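Local coordinates for protein geranylgeranyl pyrophosphate synthetase (Pyrococcus horikoshii, PDB 1WY0) that probably condenses isopentenyl diphosphate with allylic diphosphates to build geranylgeranyl diphosphate, the C20 precursor of archaeal membrane lipids, at residues A[197-202]-A[320-325]; A[203-208]-A[315-320]. All blocks are in the same frame, centred on the assembly; numbering follows the deposited sequence.

Interaction 1 of 2, residues A[197-202]-A[320-325]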
ATOM      1  N   GLU A 197       9.804 -16.475  25.131  1.00 66.21           N
ATOM      2  CA  GLU A 197       9.356 -17.023  23.857  1.00 66.58           C
ATOM      3  C   GLU A 197       8.169 -17.978  24.010  1.00 66.74           C
ATOM      4  O   GLU A 197       7.511 -18.355  23.049  1.00 67.16           O
ATOM      5  CB  GLU A 197      10.532 -17.759  23.213  1.00 66.56           C
ATOM      6  CG  GLU A 197      11.644 -16.807  22.774  1.00 66.68           C
ATOM      7  CD  GLU A 197      11.077 -15.784  21.817  1.00 67.57           C
ATOM      8  OE1 GLU A 197      10.286 -16.156  20.962  1.00 66.33           O
ATOM      9  OE2 GLU A 197      11.441 -14.615  21.931  1.00 66.85           O
ATOM     10  N   GLU A 198       7.928 -18.409  25.262  1.00 66.88           N
ATOM     11  CA  GLU A 198       6.814 -19.323  25.474  1.00 66.44           C
ATOM     12  C   GLU A 198       5.489 -18.564  25.547  1.00 65.11           C
ATOM     13  O   GLU A 198       4.444 -19.022  25.102  1.00 64.52           O
ATOM     14  CB  GLU A 198       7.056 -20.080  26.780  1.00 67.93           C
ATOM     15  CG  GLU A 198       6.629 -21.545  26.693  1.00 70.18           C
ATOM     16  CD  GLU A 198       7.089 -22.131  25.377  1.00 71.41           C
ATOM     17  OE1 GLU A 198       6.542 -21.761  24.346  1.00 72.17           O
ATOM     18  OE2 GLU A 198       7.981 -22.977  25.396  1.00 72.07           O
ATOM     19  N   TYR A 199       5.553 -17.377  26.182  1.00 63.64           N
ATOM     20  CA  TYR A 199       4.389 -16.500  26.183  1.00 63.38           C
ATOM     21  C   TYR A 199       4.008 -16.111  24.753  1.00 62.25           C
ATOM     22  O   TYR A 199       2.878 -16.262  24.306  1.00 60.47           O
ATOM     23  CB  TYR A 199       4.747 -15.227  26.954  1.00 64.70           C
ATOM     24  CG  TYR A 199       4.929 -15.504  28.405  1.00 67.22           C
ATOM     25  CD1 TYR A 199       5.467 -14.515  29.228  1.00 67.60           C
ATOM     26  CD2 TYR A 199       4.519 -16.715  28.964  1.00 68.27           C
ATOM     27  CE1 TYR A 199       5.581 -14.727  30.593  1.00 69.42           C
ATOM     28  CE2 TYR A 199       4.644 -16.931  30.331  1.00 69.53           C
ATOM     29  CZ  TYR A 199       5.176 -15.944  31.142  1.00 69.66           C
ATOM     30  OH  TYR A 199       5.289 -16.146  32.505  1.00 70.90           O
ATOM     31  N   ILE A 200       5.008 -15.551  24.043  1.00 60.71           N
ATOM     32  CA  ILE A 200       4.764 -15.069  22.689  1.00 59.22           C
ATOM     33  C   ILE A 200       4.142 -16.148  21.796  1.00 58.66           C
ATOM     34  O   ILE A 200       3.259 -15.896  20.987  1.00 59.22           O
ATOM     35  CB  ILE A 200       6.094 -14.594  22.098  1.00 58.90           C
ATOM     36  CG1 ILE A 200       6.582 -13.342  22.833  1.00 57.12           C
ATOM     37  CG2 ILE A 200       5.902 -14.221  20.617  1.00 59.51           C
ATOM     38  CD1 ILE A 200       8.012 -12.955  22.447  1.00 57.06           C
ATOM     39  N   LYS A 201       4.661 -17.382  21.932  1.00 57.57           N
ATOM     40  CA  LYS A 201       4.114 -18.471  21.129  1.00 57.23           C
ATOM     41  C   LYS A 201       2.674 -18.799  21.530  1.00 55.74           C
ATOM     42  O   LYS A 201       1.887 -19.314  20.747  1.00 54.33           O
ATOM     43  CB  LYS A 201       5.000 -19.704  21.311  1.00 59.85           C
ATOM     44  CG  LYS A 201       4.944 -20.638  20.101  1.00 63.18           C
ATOM     45  CD  LYS A 201       5.246 -22.090  20.477  1.00 65.43           C
ATOM     46  CE  LYS A 201       4.113 -23.045  20.088  1.00 67.58           C
ATOM     47  NZ  LYS A 201       3.471 -23.564  21.295  1.00 68.56           N
ATOM     48  N   ALA A 202       2.373 -18.492  22.805  1.00 54.24           N
ATOM     49  CA  ALA A 202       1.025 -18.722  23.303  1.00 50.99           C
ATOM     50  C   ALA A 202       0.078 -17.593  22.884  1.00 49.38           C
ATOM     51  O   ALA A 202      -1.077 -17.804  22.527  1.00 48.53           O
ATOM     52  CB  ALA A 202       1.103 -18.806  24.827  1.00 50.96           C
ATOM     53  N   ILE A 320      -0.801 -20.660  29.935  1.00 67.33           N
ATOM     54  CA  ILE A 320       0.621 -20.596  30.227  1.00 66.90           C
ATOM     55  C   ILE A 320       1.023 -19.281  30.911  1.00 66.20           C
ATOM     56  O   ILE A 320       2.005 -19.193  31.640  1.00 66.62           O
ATOM     57  CB  ILE A 320       1.353 -20.732  28.893  1.00 66.55           C
ATOM     58  CG1 ILE A 320       1.113 -22.128  28.305  1.00 67.40           C
ATOM     59  CG2 ILE A 320       2.861 -20.547  29.100  1.00 67.74           C
ATOM     60  CD1 ILE A 320       1.558 -23.247  29.245  1.00 66.49           C
ATOM     61  N   LEU A 321       0.247 -18.222  30.603  1.00 65.68           N
ATOM     62  CA  LEU A 321       0.515 -16.920  31.200  1.00 64.72           C
ATOM     63  C   LEU A 321      -0.045 -16.831  32.619  1.00 64.62           C
ATOM     64  O   LEU A 321      -0.933 -17.579  33.005  1.00 63.41           O
ATOM     65  CB  LEU A 321      -0.132 -15.854  30.321  1.00 64.28           C
ATOM     66  CG  LEU A 321       0.744 -15.461  29.138  1.00 63.96           C
ATOM     67  CD1 LEU A 321       0.822 -16.562  28.085  1.00 63.39           C
ATOM     68  CD2 LEU A 321       0.245 -14.203  28.420  1.00 63.37           C
ATOM     69  N   PRO A 322       0.478 -15.883  33.404  1.00 65.26           N
ATOM     70  CA  PRO A 322       0.018 -15.708  34.773  1.00 66.80           C
ATOM     71  C   PRO A 322      -1.425 -15.199  34.806  1.00 67.70           C
ATOM     72  O   PRO A 322      -1.974 -14.729  33.820  1.00 68.60           O
ATOM     73  CB  PRO A 322       0.933 -14.705  35.468  1.00 66.25           C
ATOM     74  CG  PRO A 322       2.190 -14.550  34.625  1.00 65.52           C
ATOM     75  CD  PRO A 322       1.736 -15.167  33.219  1.00 64.74           C
ATOM     76  N   LYS A 323      -2.053 -15.354  35.988  1.00 68.19           N
ATOM     77  CA  LYS A 323      -3.378 -14.789  36.154  1.00 68.31           C
ATOM     78  C   LYS A 323      -3.321 -13.277  36.366  1.00 68.29           C
ATOM     79  O   LYS A 323      -2.646 -12.748  37.240  1.00 68.56           O
ATOM     80  CB  LYS A 323      -4.085 -15.472  37.329  1.00 68.90           C
ATOM     81  CG  LYS A 323      -5.557 -15.069  37.429  1.00 69.62           C
ATOM     82  CD  LYS A 323      -5.749 -13.832  38.307  1.00 69.60           C
ATOM     83  CE  LYS A 323      -7.227 -13.502  38.542  1.00 70.13           C
ATOM     84  NZ  LYS A 323      -7.341 -12.188  39.169  1.00 71.32           N
ATOM     85  N   SER A 324      -4.011 -12.590  35.455  1.00 67.61           N
ATOM     86  CA  SER A 324      -4.213 -11.157  35.574  1.00 67.24           C
ATOM     87  C   SER A 324      -5.561 -10.813  34.949  1.00 67.18           C
ATOM     88  O   SER A 324      -6.225 -11.660  34.374  1.00 67.19           O
ATOM     89  CB  SER A 324      -3.097 -10.462  34.789  1.00 67.99           C
ATOM     90  OG  SER A 324      -3.080 -10.957  33.447  1.00 67.75           O
ATOM     91  N   LYS A 325      -5.993  -9.553  35.103  1.00 66.85           N
ATOM     92  CA  LYS A 325      -7.256  -9.185  34.465  1.00 67.54           C
ATOM     93  C   LYS A 325      -7.051  -8.977  32.964  1.00 67.21           C
ATOM     94  O   LYS A 325      -7.981  -8.909  32.172  1.00 67.22           O
ATOM     95  CB  LYS A 325      -7.789  -7.906  35.104  1.00 67.97           C
ATOM     96  CG  LYS A 325      -8.222  -8.113  36.558  1.00 69.22           C
ATOM     97  CD  LYS A 325      -9.742  -8.142  36.721  1.00 70.08           C
ATOM     98  CE  LYS A 325     -10.181  -8.009  38.180  1.00 70.73           C
ATOM     99  NZ  LYS A 325     -11.627  -8.182  38.257  1.00 70.00           N
TER
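Tyr199 reaches from the first turn of helix 197-224 to three successive residues of the 320-325 loop. Leu321 lies over one face of the phenol ring, its CG 4.0 Å from Tyr199 CD2 and its methyl Leu321 CD1 3.8 Å from the same ring carbon. Farther along the ring, Tyr199 CE2 comes 3.7 Å from the carbonyl oxygen of Ile320, an oblique approach. At the phenol end the Pro322 ring crosses at about a right angle, with Pro322 CD 3.8 Å from Tyr199 OH; this is a van der Waals contact. The branch methyl Ile320 CG2 adds a looser touch, 4.2 Å from Tyr199 CD2. One turn on, Ala202 CB meets Leu321 CD1 at 4.0 Å, so one leucine methyl touches both the tyrosine ring and the alanine. In the all-helical isoprenoid synthase fold of this enzyme, the contact joins the N-terminal end of helix 197-224 to the loop between helices 299-315 and 325-336. With CG anti to its own carbonyl carbon (chi1 -69°), Tyr199 sends its CD2-CE2 side toward Leu321 and the Ile320 carbonyl and its hydroxyl toward Pro322. Cut back to alanine, this position would probably uncover the Leu321 isobutyl group and leave Pro322 without its partner on the helix. Outside the two segments, Val61 touches both Tyr199 and Leu321, and Ala60 also packs on the leucine. The helix start is secured by Asn196 OD1, which accepts hydrogen bonds from the backbone N atoms of Glu198 and Tyr199, while Glu197 forms a salt bridge with Arg137. On the loop side, Arg327 NH2 binds the carbonyl of Leu321, and Ser324 OG, at the N-cap position of helix 325-336, bonds to Arg327 N.

Interaction 2 of 2, residues A[203-208]-A[315-320]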
ATOM      1  N   LEU A 203       0.580 -16.364  22.930  1.00 47.22           N
ATOM      2  CA  LEU A 203      -0.200 -15.202  22.529  1.00 48.12           C
ATOM      3  C   LEU A 203      -0.495 -15.270  21.035  1.00 47.49           C
ATOM      4  O   LEU A 203      -1.627 -15.044  20.607  1.00 47.36           O
ATOM      5  CB  LEU A 203       0.564 -13.916  22.848  1.00 47.31           C
ATOM      6  CG  LEU A 203       0.537 -13.479  24.315  1.00 47.68           C
ATOM      7  CD1 LEU A 203       1.473 -12.296  24.528  1.00 49.00           C
ATOM      8  CD2 LEU A 203      -0.891 -13.109  24.703  1.00 47.42           C
ATOM      9  N   SER A 204       0.533 -15.596  20.256  1.00 46.54           N
ATOM     10  CA  SER A 204       0.423 -15.716  18.808  1.00 46.16           C
ATOM     11  C   SER A 204      -0.632 -16.742  18.414  1.00 47.08           C
ATOM     12  O   SER A 204      -1.454 -16.484  17.536  1.00 47.47           O
ATOM     13  CB  SER A 204       1.765 -16.138  18.213  1.00 45.10           C
ATOM     14  OG  SER A 204       2.824 -15.336  18.703  1.00 45.71           O
ATOM     15  N   SER A 205      -0.595 -17.904  19.069  1.00 46.38           N
ATOM     16  CA  SER A 205      -1.531 -18.994  18.797  1.00 46.45           C
ATOM     17  C   SER A 205      -2.967 -18.603  19.119  1.00 45.07           C
ATOM     18  O   SER A 205      -3.913 -19.043  18.463  1.00 44.33           O
ATOM     19  CB  SER A 205      -1.145 -20.221  19.619  1.00 47.91           C
ATOM     20  OG  SER A 205      -1.290 -19.942  21.002  1.00 50.72           O
ATOM     21  N   TRP A 206      -3.114 -17.778  20.145  1.00 43.60           N
ATOM     22  CA  TRP A 206      -4.419 -17.262  20.545  1.00 43.58           C
ATOM     23  C   TRP A 206      -4.969 -16.257  19.530  1.00 41.74           C
ATOM     24  O   TRP A 206      -6.152 -16.222  19.222  1.00 42.24           O
ATOM     25  CB  TRP A 206      -4.265 -16.595  21.912  1.00 42.39           C
ATOM     26  CG  TRP A 206      -5.547 -16.004  22.344  1.00 43.53           C
ATOM     27  CD1 TRP A 206      -6.543 -16.624  23.131  1.00 42.41           C
ATOM     28  CD2 TRP A 206      -6.001 -14.652  22.095  1.00 43.59           C
ATOM     29  NE1 TRP A 206      -7.581 -15.792  23.412  1.00 42.74           N
ATOM     30  CE2 TRP A 206      -7.255 -14.508  22.740  1.00 43.67           C
ATOM     31  CE3 TRP A 206      -5.467 -13.575  21.387  1.00 45.21           C
ATOM     32  CZ2 TRP A 206      -7.936 -13.307  22.667  1.00 45.72           C
ATOM     33  CZ3 TRP A 206      -6.152 -12.372  21.316  1.00 44.05           C
ATOM     34  CH2 TRP A 206      -7.398 -12.241  21.954  1.00 44.42           C
ATOM     35  N   GLY A 207      -4.066 -15.386  19.036  1.00 40.74           N
ATOM     36  CA  GLY A 207      -4.488 -14.391  18.053  1.00 40.30           C
ATOM     37  C   GLY A 207      -4.889 -15.051  16.732  1.00 39.05           C
ATOM     38  O   GLY A 207      -5.886 -14.719  16.105  1.00 38.18           O
ATOM     39  N   ARG A 208      -4.039 -15.995  16.298  1.00 39.49           N
ATOM     40  CA  ARG A 208      -4.326 -16.714  15.064  1.00 40.36           C
ATOM     41  C   ARG A 208      -5.706 -17.375  15.113  1.00 41.32           C
ATOM     42  O   ARG A 208      -6.524 -17.254  14.209  1.00 40.78           O
ATOM     43  CB  ARG A 208      -3.245 -17.778  14.882  1.00 41.61           C
ATOM     44  CG  ARG A 208      -3.190 -18.318  13.454  1.00 45.45           C
ATOM     45  CD  ARG A 208      -3.055 -17.193  12.424  1.00 49.57           C
ATOM     46  NE  ARG A 208      -2.347 -17.669  11.234  1.00 52.60           N
ATOM     47  CZ  ARG A 208      -1.264 -16.974  10.841  1.00 52.69           C
ATOM     48  NH1 ARG A 208      -0.867 -15.919  11.530  1.00 53.20           N
ATOM     49  NH2 ARG A 208      -0.624 -17.327   9.723  1.00 55.30           N
ATOM     50  N   ASN A 315      -7.811 -19.956  24.202  1.00 53.43           N
ATOM     51  CA  ASN A 315      -7.758 -19.636  25.622  1.00 54.62           C
ATOM     52  C   ASN A 315      -6.944 -20.692  26.370  1.00 56.01           C
ATOM     53  O   ASN A 315      -6.152 -20.364  27.248  1.00 55.72           O
ATOM     54  CB  ASN A 315      -9.172 -19.558  26.194  1.00 53.54           C
ATOM     55  CG  ASN A 315      -9.945 -18.360  25.677  1.00 52.98           C
ATOM     56  OD1 ASN A 315      -9.359 -17.340  25.312  1.00 51.97           O
ATOM     57  ND2 ASN A 315     -11.267 -18.482  25.627  1.00 50.08           N
ATOM     58  N   GLU A 316      -7.139 -21.960  26.013  1.00 58.35           N
ATOM     59  CA  GLU A 316      -6.405 -23.050  26.652  1.00 61.04           C
ATOM     60  C   GLU A 316      -4.916 -22.930  26.336  1.00 61.23           C
ATOM     61  O   GLU A 316      -4.112 -23.762  26.748  1.00 61.71           O
ATOM     62  CB  GLU A 316      -6.922 -24.409  26.165  1.00 62.60           C
ATOM     63  CG  GLU A 316      -5.862 -25.335  25.568  1.00 65.95           C
ATOM     64  CD  GLU A 316      -6.453 -26.458  24.728  1.00 68.22           C
ATOM     65  OE1 GLU A 316      -7.689 -26.642  24.775  1.00 69.30           O
ATOM     66  OE2 GLU A 316      -5.684 -27.163  24.032  1.00 68.79           O
ATOM     67  N   ALA A 317      -4.554 -21.893  25.591  1.00 61.99           N
ATOM     68  CA  ALA A 317      -3.160 -21.665  25.232  1.00 62.31           C
ATOM     69  C   ALA A 317      -2.637 -20.490  26.035  1.00 62.87           C
ATOM     70  O   ALA A 317      -1.433 -20.274  26.119  1.00 63.57           O
ATOM     71  CB  ALA A 317      -3.039 -21.380  23.742  1.00 61.54           C
ATOM     72  N   LEU A 318      -3.556 -19.731  26.622  1.00 63.94           N
ATOM     73  CA  LEU A 318      -3.196 -18.580  27.452  1.00 65.53           C
ATOM     74  C   LEU A 318      -2.973 -19.021  28.901  1.00 66.79           C
ATOM     75  O   LEU A 318      -2.522 -18.278  29.767  1.00 67.12           O
ATOM     76  CB  LEU A 318      -4.331 -17.549  27.381  1.00 65.25           C
ATOM     77  CG  LEU A 318      -4.310 -16.712  26.098  1.00 64.62           C
ATOM     78  CD1 LEU A 318      -5.257 -15.509  26.176  1.00 64.21           C
ATOM     79  CD2 LEU A 318      -2.927 -16.149  25.776  1.00 63.56           C
ATOM     80  N   ARG A 319      -3.368 -20.284  29.149  1.00 67.68           N
ATOM     81  CA  ARG A 319      -3.149 -20.903  30.449  1.00 68.59           C
ATOM     82  C   ARG A 319      -1.710 -20.695  30.927  1.00 68.27           C
ATOM     83  O   ARG A 319      -1.410 -20.607  32.107  1.00 68.49           O
ATOM     84  CB  ARG A 319      -3.367 -22.395  30.237  1.00 69.56           C
ATOM     85  CG  ARG A 319      -4.342 -23.014  31.229  1.00 72.95           C
ATOM     86  CD  ARG A 319      -5.282 -24.004  30.533  1.00 74.97           C
ATOM     87  NE  ARG A 319      -6.595 -24.000  31.179  1.00 76.99           N
ATOM     88  CZ  ARG A 319      -7.444 -23.015  30.845  1.00 78.23           C
ATOM     89  NH1 ARG A 319      -7.095 -22.107  29.949  1.00 78.77           N
ATOM     90  NH2 ARG A 319      -8.641 -22.953  31.434  1.00 78.90           N
ATOM     91  N   ILE A 320      -0.801 -20.660  29.935  1.00 67.33           N
ATOM     92  CA  ILE A 320       0.621 -20.596  30.227  1.00 66.90           C
ATOM     93  C   ILE A 320       1.023 -19.281  30.911  1.00 66.20           C
ATOM     94  O   ILE A 320       2.005 -19.193  31.640  1.00 66.62           O
ATOM     95  CB  ILE A 320       1.353 -20.732  28.893  1.00 66.55           C
ATOM     96  CG1 ILE A 320       1.113 -22.128  28.305  1.00 67.40           C
ATOM     97  CG2 ILE A 320       2.861 -20.547  29.100  1.00 67.74           C
ATOM     98  CD1 ILE A 320       1.558 -23.247  29.245  1.00 66.49           C
TER
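Trp206 carries its CG trans to the backbone N (chi1 178°) and Leu318 turns its CG away from its own carbonyl carbon (chi1 -79°), bringing indole and isobutyl group together. Leu318 CD1 sits over the five-membered ring in a CH-pi contact, 3.7 Å from the Trp206 ring centroid. At the ring edge, the indole N-H donates to the side-chain carbonyl of Asn315: Trp206 NE1 to Asn315 OD1 is 3.0 Å, bent to 147° at the hydrogen. The oxygen lies in the indole plane, although the amide itself is twisted from it. One bond thus fixes the polar rim of a buried ring whose face rests on leucine. The other methyl, Leu318 CD2, meets Leu203 CD2 at 3.8 Å. The Ser205 hydroxyl makes just a van der Waals contact with Ala317 CB; its hydrogen bond goes to the carbonyl of Ala202 on its own helix. Leu330 packs against both Trp206 and Leu318, and Val53 of helix 49-57 also meets the indole. The result is core packing in the all-alpha prenyltransferase fold, in which the last residue of helix 299-315 and the turn after it lie on helix 197-224.

Overall arrangement
Interactions 1 and 2 lie about 8 Å apart, centre to centre, on consecutive parts of helix 197-224. The partner segments follow in reverse order: 197-202 meets 320-325 and 203-208 meets 315-320, so interaction 2 falls within the chain span of interaction 1, and Ile320 belongs to both. They touch where Ala202 CB lies 3.2 Å from Ala317 O and Leu321 CD2 lies 4.0 Å from Leu203 CD2. The partly buried interaction 1 is farther from the chain centre (about 22 Å against 17 Å) than the buried interaction 2. Together they set the connection between helices 299-315 and 325-336 against a helix that carries, nearer its other end, a DDxxD sequence like the second aspartate-rich motif of prenyl synthases.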